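Local coordinates for ABC transporter periplasmic-binding protein YTFQ (PDB 2VK2), which binds alpha- and beta-galactofuranose in the periplasm as the solute-binding component of the YtfQRT-YjfF ABC sugar transporter, at residues A[80-92]-A[97-109]. Residues are numbered along the deposited sequence; the frame is centred on the assembly and turned at random.
Sequences KDAEIPVFLLDRS and DKSLYMTTVTADN. With GZL (beta-D-galactofuranose), chain B.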
ATOM      1  N   LYS A  80     -21.445  -5.077 -13.891  1.00 10.75           N
ATOM      2  CA  LYS A  80     -21.865  -4.159 -14.946  1.00 11.65           C
ATOM      3  C   LYS A  80     -23.226  -4.549 -15.517  1.00 11.81           C
ATOM      4  O   LYS A  80     -24.071  -3.685 -15.735  1.00 11.72           O
ATOM      5  CB  LYS A  80     -20.827  -4.087 -16.064  1.00 12.23           C
ATOM      6  CG  LYS A  80     -21.179  -3.063 -17.124  1.00 13.27           C
ATOM      7  CD  LYS A  80     -19.964  -2.582 -17.875  1.00 14.81           C
ATOM      8  CE  LYS A  80     -20.362  -1.562 -18.919  1.00 15.54           C
ATOM      9  NZ  LYS A  80     -19.200  -1.103 -19.712  1.00 16.94           N
ATOM     10  N   ASP A  81     -23.440  -5.844 -15.734  1.00 12.02           N
ATOM     11  CA  ASP A  81     -24.739  -6.338 -16.199  1.00 12.63           C
ATOM     12  C   ASP A  81     -25.851  -6.040 -15.187  1.00 12.52           C
ATOM     13  O   ASP A  81     -27.000  -5.810 -15.575  1.00 12.90           O
ATOM     14  CB  ASP A  81     -24.679  -7.842 -16.494  1.00 13.09           C
ATOM     15  CG  ASP A  81     -23.901  -8.167 -17.765  1.00 14.84           C
ATOM     16  OD1 ASP A  81     -23.631  -7.252 -18.573  1.00 16.78           O
ATOM     17  OD2 ASP A  81     -23.556  -9.352 -17.956  1.00 17.51           O
ATOM     18  N   ALA A  82     -25.504  -6.026 -13.900  1.00 12.27           N
ATOM     19  CA  ALA A  82     -26.444  -5.673 -12.834  1.00 12.18           C
ATOM     20  C   ALA A  82     -26.600  -4.157 -12.670  1.00 12.23           C
ATOM     21  O   ALA A  82     -27.390  -3.703 -11.842  1.00 12.14           O
ATOM     22  CB  ALA A  82     -25.996  -6.293 -11.518  1.00 12.27           C
ATOM     23  N   GLU A  83     -25.840  -3.385 -13.448  1.00 12.43           N
ATOM     24  CA  GLU A  83     -25.871  -1.923 -13.414  1.00 13.02           C
ATOM     25  C   GLU A  83     -25.496  -1.362 -12.040  1.00 12.03           C
ATOM     26  O   GLU A  83     -26.061  -0.371 -11.580  1.00 12.20           O
ATOM     27  CB  GLU A  83     -27.234  -1.397 -13.890  1.00 13.25           C
ATOM     28  CG  GLU A  83     -27.600  -1.874 -15.294  1.00 14.56           C
ATOM     29  CD  GLU A  83     -28.956  -1.380 -15.756  1.00 15.32           C
ATOM     30  OE1 GLU A  83     -29.277  -0.195 -15.524  1.00 18.53           O
ATOM     31  OE2 GLU A  83     -29.697  -2.183 -16.362  1.00 18.68           O
ATOM     32  N   ILE A  84     -24.517  -2.001 -11.402  1.00 11.00           N
ATOM     33  CA  ILE A  84     -23.997  -1.552 -10.116  1.00 10.37           C
ATOM     34  C   ILE A  84     -22.595  -0.988 -10.343  1.00  9.89           C
ATOM     35  O   ILE A  84     -21.689  -1.730 -10.734  1.00  9.85           O
ATOM     36  CB  ILE A  84     -23.943  -2.712  -9.101  1.00 10.17           C
ATOM     37  CG1 ILE A  84     -25.352  -3.249  -8.832  1.00 10.42           C
ATOM     38  CG2 ILE A  84     -23.293  -2.256  -7.792  1.00 10.28           C
ATOM     39  CD1 ILE A  84     -25.385  -4.495  -7.983  1.00 10.70           C
ATOM     40  N   PRO A  85     -22.407   0.328 -10.119  1.00  9.46           N
ATOM     41  CA  PRO A  85     -21.093   0.927 -10.356  1.00  9.32           C
ATOM     42  C   PRO A  85     -20.027   0.395  -9.404  1.00  9.05           C
ATOM     43  O   PRO A  85     -20.315   0.131  -8.232  1.00  8.84           O
ATOM     44  CB  PRO A  85     -21.339   2.421 -10.121  1.00  9.52           C
ATOM     45  CG  PRO A  85     -22.508   2.469  -9.219  1.00  9.79           C
ATOM     46  CD  PRO A  85     -23.376   1.326  -9.634  1.00  9.31           C
ATOM     47  N   VAL A  86     -18.814   0.240  -9.927  1.00  8.74           N
ATOM     48  CA  VAL A  86     -17.691  -0.308  -9.174  1.00  8.71           C
ATOM     49  C   VAL A  86     -16.581   0.729  -9.070  1.00  8.54           C
ATOM     50  O   VAL A  86     -16.228   1.380 -10.054  1.00  8.89           O
ATOM     51  CB  VAL A  86     -17.147  -1.592  -9.836  1.00  8.77           C
ATOM     52  CG1 VAL A  86     -15.853  -2.051  -9.163  1.00  9.14           C
ATOM     53  CG2 VAL A  86     -18.197  -2.689  -9.782  1.00  9.17           C
ATOM     54  N   PHE A  87     -16.046   0.880  -7.858  1.00  8.23           N
ATOM     55  CA  PHE A  87     -14.951   1.802  -7.585  1.00  8.34           C
ATOM     56  C   PHE A  87     -13.793   1.004  -7.006  1.00  8.09           C
ATOM     57  O   PHE A  87     -13.981   0.215  -6.087  1.00  8.50           O
ATOM     58  CB  PHE A  87     -15.402   2.877  -6.590  1.00  8.73           C
ATOM     59  CG  PHE A  87     -16.585   3.678  -7.061  1.00  8.99           C
ATOM     60  CD1 PHE A  87     -16.417   4.961  -7.563  1.00  9.84           C
ATOM     61  CD2 PHE A  87     -17.865   3.144  -7.014  1.00  9.78           C
ATOM     62  CE1 PHE A  87     -17.506   5.698  -8.009  1.00 10.21           C
ATOM     63  CE2 PHE A  87     -18.954   3.876  -7.458  1.00  9.97           C
ATOM     64  CZ  PHE A  87     -18.775   5.151  -7.957  1.00  9.96           C
ATOM     65  N   LEU A  88     -12.605   1.195  -7.568  1.00  7.85           N
ATOM     66  CA  LEU A  88     -11.420   0.490  -7.099  1.00  7.89           C
ATOM     67  C   LEU A  88     -10.653   1.380  -6.130  1.00  7.78           C
ATOM     68  O   LEU A  88     -10.472   2.566  -6.388  1.00  7.75           O
ATOM     69  CB  LEU A  88     -10.531   0.084  -8.276  1.00  7.94           C
ATOM     70  CG  LEU A  88     -11.218  -0.775  -9.344  1.00  8.41           C
ATOM     71  CD1 LEU A  88     -10.246  -1.077 -10.470  1.00  9.42           C
ATOM     72  CD2 LEU A  88     -11.781  -2.059  -8.752  1.00  9.05           C
ATOM     73  N   LEU A  89     -10.240   0.790  -5.005  1.00  7.72           N
ATOM     74  CA  LEU A  89      -9.477   1.526  -3.950  1.00  7.93           C
ATOM     75  C   LEU A  89      -8.122   0.897  -3.758  1.00  7.74           C
ATOM     76  O   LEU A  89      -7.995  -0.273  -3.580  1.00  7.59           O
ATOM     77  CB  LEU A  89     -10.262   1.475  -2.623  1.00  8.48           C
ATOM     78  CG  LEU A  89     -11.495   2.389  -2.444  1.00  9.91           C
ATOM     79  CD1 LEU A  89     -12.613   2.230  -3.499  1.00 10.49           C
ATOM     80  CD2 LEU A  89     -12.027   2.158  -1.025  1.00 11.61           C
ATOM     81  N   ASP A  90      -7.142   1.803  -3.813  1.00  7.62           N
ATOM     82  CA  ASP A  90      -5.755   1.586  -3.321  1.00  7.64           C
ATOM     83  C   ASP A  90      -4.871   0.585  -4.080  1.00  7.76           C
ATOM     84  O   ASP A  90      -3.686   0.682  -4.013  1.00  7.95           O
ATOM     85  CB  ASP A  90      -5.742   1.374  -1.778  1.00  7.54           C
ATOM     86  CG  ASP A  90      -5.972  -0.054  -1.340  1.00  7.48           C
ATOM     87  OD1 ASP A  90      -5.195  -0.921  -1.643  1.00  7.88           O
ATOM     88  OD2 ASP A  90      -6.923  -0.289  -0.595  1.00  8.00           O
ATOM     89  N   ARG A  91      -5.488  -0.311  -4.828  1.00  7.72           N
ATOM     90  CA  ARG A  91      -4.776  -1.125  -5.880  1.00  7.61           C
ATOM     91  C   ARG A  91      -5.564  -1.059  -7.186  1.00  7.77           C
ATOM     92  O   ARG A  91      -6.707  -0.773  -7.179  1.00  7.75           O
ATOM     93  CB  ARG A  91      -4.617  -2.575  -5.436  1.00  7.60           C
ATOM     94  CG  ARG A  91      -3.844  -2.701  -4.072  1.00  7.51           C
ATOM     95  CD  ARG A  91      -3.496  -4.126  -3.766  1.00  7.55           C
ATOM     96  NE  ARG A  91      -2.830  -4.155  -2.406  1.00  7.38           N
ATOM     97  CZ  ARG A  91      -2.647  -5.235  -1.684  1.00  7.71           C
ATOM     98  NH1 ARG A  91      -2.910  -6.442  -2.121  1.00  7.80           N
ATOM     99  NH2 ARG A  91      -2.170  -5.135  -0.462  1.00  7.79           N
ATOM    100  N   SER A  92      -4.830  -1.371  -8.239  1.00  8.13           N
ATOM    101  CA  SER A  92      -5.366  -1.276  -9.590  1.00  8.68           C
ATOM    102  C   SER A  92      -5.514  -2.653 -10.224  1.00  8.71           C
ATOM    103  O   SER A  92      -4.965  -3.643  -9.740  1.00  8.25           O
ATOM    104  CB  SER A  92      -4.448  -0.411 -10.451  1.00  8.98           C
ATOM    105  OG  SER A  92      -4.405   0.927  -9.984  1.00 10.76           O
ATOM    106  N   ASP A  97     -10.822  -3.630 -21.004  1.00 11.50           N
ATOM    107  CA  ASP A  97     -12.051  -2.845 -20.992  1.00 11.48           C
ATOM    108  C   ASP A  97     -12.126  -1.970 -19.740  1.00 11.72           C
ATOM    109  O   ASP A  97     -12.580  -2.413 -18.682  1.00 10.88           O
ATOM    110  CB  ASP A  97     -13.271  -3.767 -21.084  1.00 11.40           C
ATOM    111  CG  ASP A  97     -14.581  -3.006 -21.123  1.00 11.35           C
ATOM    112  OD1 ASP A  97     -14.564  -1.757 -21.200  1.00 10.92           O
ATOM    113  OD2 ASP A  97     -15.634  -3.668 -21.070  1.00 11.80           O
ATOM    114  N   LYS A  98     -11.717  -0.713 -19.892  1.00 12.34           N
ATOM    115  CA  LYS A  98     -11.659   0.235 -18.779  1.00 13.14           C
ATOM    116  C   LYS A  98     -13.046   0.683 -18.315  1.00 12.53           C
ATOM    117  O   LYS A  98     -13.174   1.311 -17.261  1.00 12.39           O
ATOM    118  CB  LYS A  98     -10.833   1.470 -19.166  1.00 14.20           C
ATOM    119  CG  LYS A  98      -9.437   1.174 -19.713  1.00 16.08           C
ATOM    120  CD  LYS A  98      -8.578   0.434 -18.706  1.00 17.88           C
ATOM    121  CE  LYS A  98      -7.138   0.329 -19.181  1.00 18.45           C
ATOM    122  NZ  LYS A  98      -7.013  -0.488 -20.419  1.00 19.91           N
ATOM    123  N   SER A  99     -14.082   0.367 -19.092  1.00 11.94           N
ATOM    124  CA  SER A  99     -15.455   0.681 -18.700  1.00 11.53           C
ATOM    125  C   SER A  99     -16.014  -0.305 -17.666  1.00 10.94           C
ATOM    126  O   SER A  99     -17.144  -0.142 -17.207  1.00 10.95           O
ATOM    127  CB  SER A  99     -16.371   0.736 -19.929  1.00 11.68           C
ATOM    128  OG  SER A  99     -16.707  -0.558 -20.397  1.00 12.50           O
ATOM    129  N   LEU A 100     -15.227  -1.315 -17.297  1.00 10.25           N
ATOM    130  CA  LEU A 100     -15.634  -2.280 -16.270  1.00 10.01           C
ATOM    131  C   LEU A 100     -15.608  -1.717 -14.846  1.00  9.90           C
ATOM    132  O   LEU A 100     -16.014  -2.400 -13.910  1.00 10.07           O
ATOM    133  CB  LEU A 100     -14.768  -3.542 -16.342  1.00  9.93           C
ATOM    134  CG  LEU A 100     -15.032  -4.454 -17.543  1.00 10.31           C
ATOM    135  CD1 LEU A 100     -13.989  -5.552 -17.610  1.00 10.68           C
ATOM    136  CD2 LEU A 100     -16.439  -5.048 -17.492  1.00 11.30           C
ATOM    137  N   TYR A 101     -15.127  -0.489 -14.678  1.00  9.67           N
ATOM    138  CA  TYR A 101     -15.163   0.174 -13.375  1.00  9.79           C
ATOM    139  C   TYR A 101     -15.192   1.682 -13.570  1.00  9.71           C
ATOM    140  O   TYR A 101     -14.841   2.179 -14.639  1.00  9.59           O
ATOM    141  CB  TYR A 101     -13.958  -0.236 -12.527  1.00 10.63           C
ATOM    142  CG  TYR A 101     -12.634   0.179 -13.114  1.00 11.25           C
ATOM    143  CD1 TYR A 101     -12.060   1.398 -12.776  1.00 11.82           C
ATOM    144  CD2 TYR A 101     -11.963  -0.636 -14.019  1.00 11.88           C
ATOM    145  CE1 TYR A 101     -10.859   1.797 -13.310  1.00 12.48           C
ATOM    146  CE2 TYR A 101     -10.747  -0.245 -14.560  1.00 12.55           C
ATOM    147  CZ  TYR A 101     -10.204   0.977 -14.199  1.00 12.15           C
ATOM    148  OH  TYR A 101      -9.002   1.391 -14.718  1.00 13.13           O
ATOM    149  N   MET A 102     -15.595   2.402 -12.529  1.00  9.57           N
ATOM    150  CA  MET A 102     -15.774   3.849 -12.607  1.00 10.04           C
ATOM    151  C   MET A 102     -14.445   4.586 -12.511  1.00  9.60           C
ATOM    152  O   MET A 102     -14.095   5.376 -13.386  1.00  9.96           O
ATOM    153  CB  MET A 102     -16.697   4.323 -11.484  1.00 10.42           C
ATOM    154  CG  MET A 102     -18.097   3.743 -11.553  1.00 12.13           C
ATOM    155  SD  MET A 102     -19.079   4.466 -12.874  1.00 15.96           S
ATOM    156  CE  MET A 102     -19.583   5.989 -12.079  1.00 16.73           C
ATOM    157  N   THR A 103     -13.713   4.328 -11.432  1.00  9.43           N
ATOM    158  CA  THR A 103     -12.430   4.971 -11.203  1.00  9.24           C
ATOM    159  C   THR A 103     -11.591   4.109 -10.279  1.00  8.95           C
ATOM    160  O   THR A 103     -12.112   3.200  -9.629  1.00  8.78           O
ATOM    161  CB  THR A 103     -12.607   6.378 -10.578  1.00  9.22           C
ATOM    162  OG1 THR A 103     -11.362   7.085 -10.607  1.00  9.21           O
ATOM    163  CG2 THR A 103     -13.091   6.283  -9.134  1.00  9.89           C
ATOM    164  N   THR A 104     -10.292   4.389 -10.258  1.00  8.85           N
ATOM    165  CA  THR A 104      -9.386   3.848  -9.251  1.00  8.92           C
ATOM    166  C   THR A 104      -8.888   5.011  -8.404  1.00  8.65           C
ATOM    167  O   THR A 104      -8.321   5.965  -8.936  1.00  8.67           O
ATOM    168  CB  THR A 104      -8.172   3.142  -9.882  1.00  9.19           C
ATOM    169  OG1 THR A 104      -8.622   2.151 -10.812  1.00  9.86           O
ATOM    170  CG2 THR A 104      -7.318   2.468  -8.814  1.00  9.85           C
ATOM    171  N   VAL A 105      -9.131   4.941  -7.098  1.00  8.41           N
ATOM    172  CA  VAL A 105      -8.571   5.902  -6.154  1.00  8.42           C
ATOM    173  C   VAL A 105      -7.290   5.299  -5.604  1.00  8.35           C
ATOM    174  O   VAL A 105      -7.314   4.225  -5.010  1.00  8.58           O
ATOM    175  CB  VAL A 105      -9.535   6.200  -4.995  1.00  8.25           C
ATOM    176  CG1 VAL A 105      -8.943   7.271  -4.078  1.00  8.65           C
ATOM    177  CG2 VAL A 105     -10.892   6.638  -5.528  1.00  9.04           C
ATOM    178  N   THR A 106      -6.167   5.972  -5.818  1.00  8.37           N
ATOM    179  CA  THR A 106      -4.877   5.369  -5.523  1.00  8.39           C
ATOM    180  C   THR A 106      -3.782   6.418  -5.531  1.00  8.28           C
ATOM    181  O   THR A 106      -3.940   7.483  -6.118  1.00  8.41           O
ATOM    182  CB  THR A 106      -4.551   4.266  -6.572  1.00  8.43           C
ATOM    183  OG1 THR A 106      -3.298   3.642  -6.267  1.00  8.65           O
ATOM    184  CG2 THR A 106      -4.500   4.852  -7.981  1.00  8.89           C
ATOM    185  N   ALA A 107      -2.677   6.120  -4.859  1.00  8.08           N
ATOM    186  CA  ALA A 107      -1.457   6.885  -5.054  1.00  8.11           C
ATOM    187  C   ALA A 107      -0.834   6.504  -6.395  1.00  8.17           C
ATOM    188  O   ALA A 107      -1.207   5.500  -7.014  1.00  7.88           O
ATOM    189  CB  ALA A 107      -0.477   6.619  -3.927  1.00  8.23           C
ATOM    190  N   ASP A 108       0.100   7.332  -6.846  1.00  8.16           N
ATOM    191  CA  ASP A 108       1.008   6.963  -7.922  1.00  8.19           C
ATOM    192  C   ASP A 108       2.085   6.114  -7.255  1.00  8.04           C
ATOM    193  O   ASP A 108       2.993   6.634  -6.611  1.00  7.93           O
ATOM    194  CB  ASP A 108       1.590   8.220  -8.570  1.00  8.27           C
ATOM    195  CG  ASP A 108       2.588   7.918  -9.674  1.00  8.32           C
ATOM    196  OD1 ASP A 108       3.061   6.765  -9.783  1.00  8.65           O
ATOM    197  OD2 ASP A 108       2.911   8.859 -10.431  1.00  9.57           O
ATOM    198  N   ASN A 109       1.960   4.799  -7.388  1.00  7.82           N
ATOM    199  CA  ASN A 109       2.810   3.874  -6.644  1.00  8.11           C
ATOM    200  C   ASN A 109       4.201   3.749  -7.254  1.00  7.93           C
ATOM    201  O   ASN A 109       5.158   3.407  -6.558  1.00  8.35           O
ATOM    202  CB  ASN A 109       2.123   2.516  -6.522  1.00  8.33           C
ATOM    203  CG  ASN A 109       0.738   2.627  -5.921  1.00  8.90           C
ATOM    204  OD1 ASN A 109       0.576   3.036  -4.770  1.00 10.82           O
ATOM    205  ND2 ASN A 109      -0.269   2.277  -6.701  1.00  8.62           N
TER
HETATM  206  C6  GZL B1298      -1.537   0.569  -0.795  0.50  7.98           C
HETATM  207  C5  GZL B1298      -1.670  -0.765  -0.658  0.50  7.34           C
HETATM  208  C4  GZL B1298      -0.847  -1.604   0.303  0.50  6.57           C
HETATM  209  C3  GZL B1298      -0.061  -0.973   1.419  0.50  7.04           C
HETATM  210  C2  GZL B1298      -0.256  -1.639   2.548  0.50  6.32           C
HETATM  211  O6  GZL B1298      -2.274   1.257  -1.672  0.50  8.31           O
HETATM  212  O5  GZL B1298      -2.506  -1.423  -1.468  0.50  5.34           O
HETATM  213  O4  GZL B1298      -1.690  -2.539   0.989  0.50  6.19           O
HETATM  214  O3  GZL B1298       0.769   0.048   1.234  0.50  6.48           O
HETATM  215  C1  GZL B1298      -1.282  -2.698   2.352  0.50  6.17           C
HETATM  216  O2  GZL B1298       0.311  -1.442   3.740  0.50  4.73           O
HETATM  217  O1  GZL B1298      -0.744  -4.000   2.553  0.50  6.43           O
HETATM  218  O   HOH W   1     -18.265  -3.565 -20.650  1.00 20.80           O
HETATM  219  O   HOH W   2      -2.176   3.421  -3.638  1.00  7.57           O
HETATM  220  O   HOH W   3      -3.064   1.248  -7.704  1.00 12.13           O
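Leu88 of strand 86-89 meets Tyr101, just before the parallel strand 103-106, its neighbour in one sheet of this periplasmic binding protein. Nearly straight backbone bonds link the two segments, from Met102 N to Val86 O (2.8 Å), Leu88 N to Thr103 O, Val105 N to Leu88 O and Asp90 N to Val105 O (2.7 Å). Leu88 CD1 sits over the centre of the Tyr101 ring, 3.8 Å from its centroid, a CH-pi contact; Lys98 O lies over the opposite face of that ring. On the side of the sheet where Phe87 lies, Met102 CB sits over the rim of the Phe87 ring. Met102 CG reaches Pro85 CB (3.8 Å), and the bend at chi2 (-73°) brings SD beside the same proline. Past the strand, Arg91 can be followed outward: CB leads to CG, 3.2 Å from GZL O5. The chain stays extended (chi2 -171°), and CD also passes O5. Arg91 NE donates to GZL O5 (2.9 Å), CZ lies near O5 and O4, and NH2 donates to O4 (3.0 Å), while NH1 is held by Val67 O. A leucine in its place would probably leave O5 and O4 without their Arg91 donors and the Val67 carbonyl without its mate. Asp90, salt-bridged to Arg17, accepts from GZL O5 through OD1 and from O6 through its backbone O (2.8 Å). O5 thus donates a hydrogen bond to the carboxylate and accepts one from the guanidinium, O6 is held by the neutral Asp90 carbonyl, and the furanose ring oxygen O4 takes the second Arg91 bond.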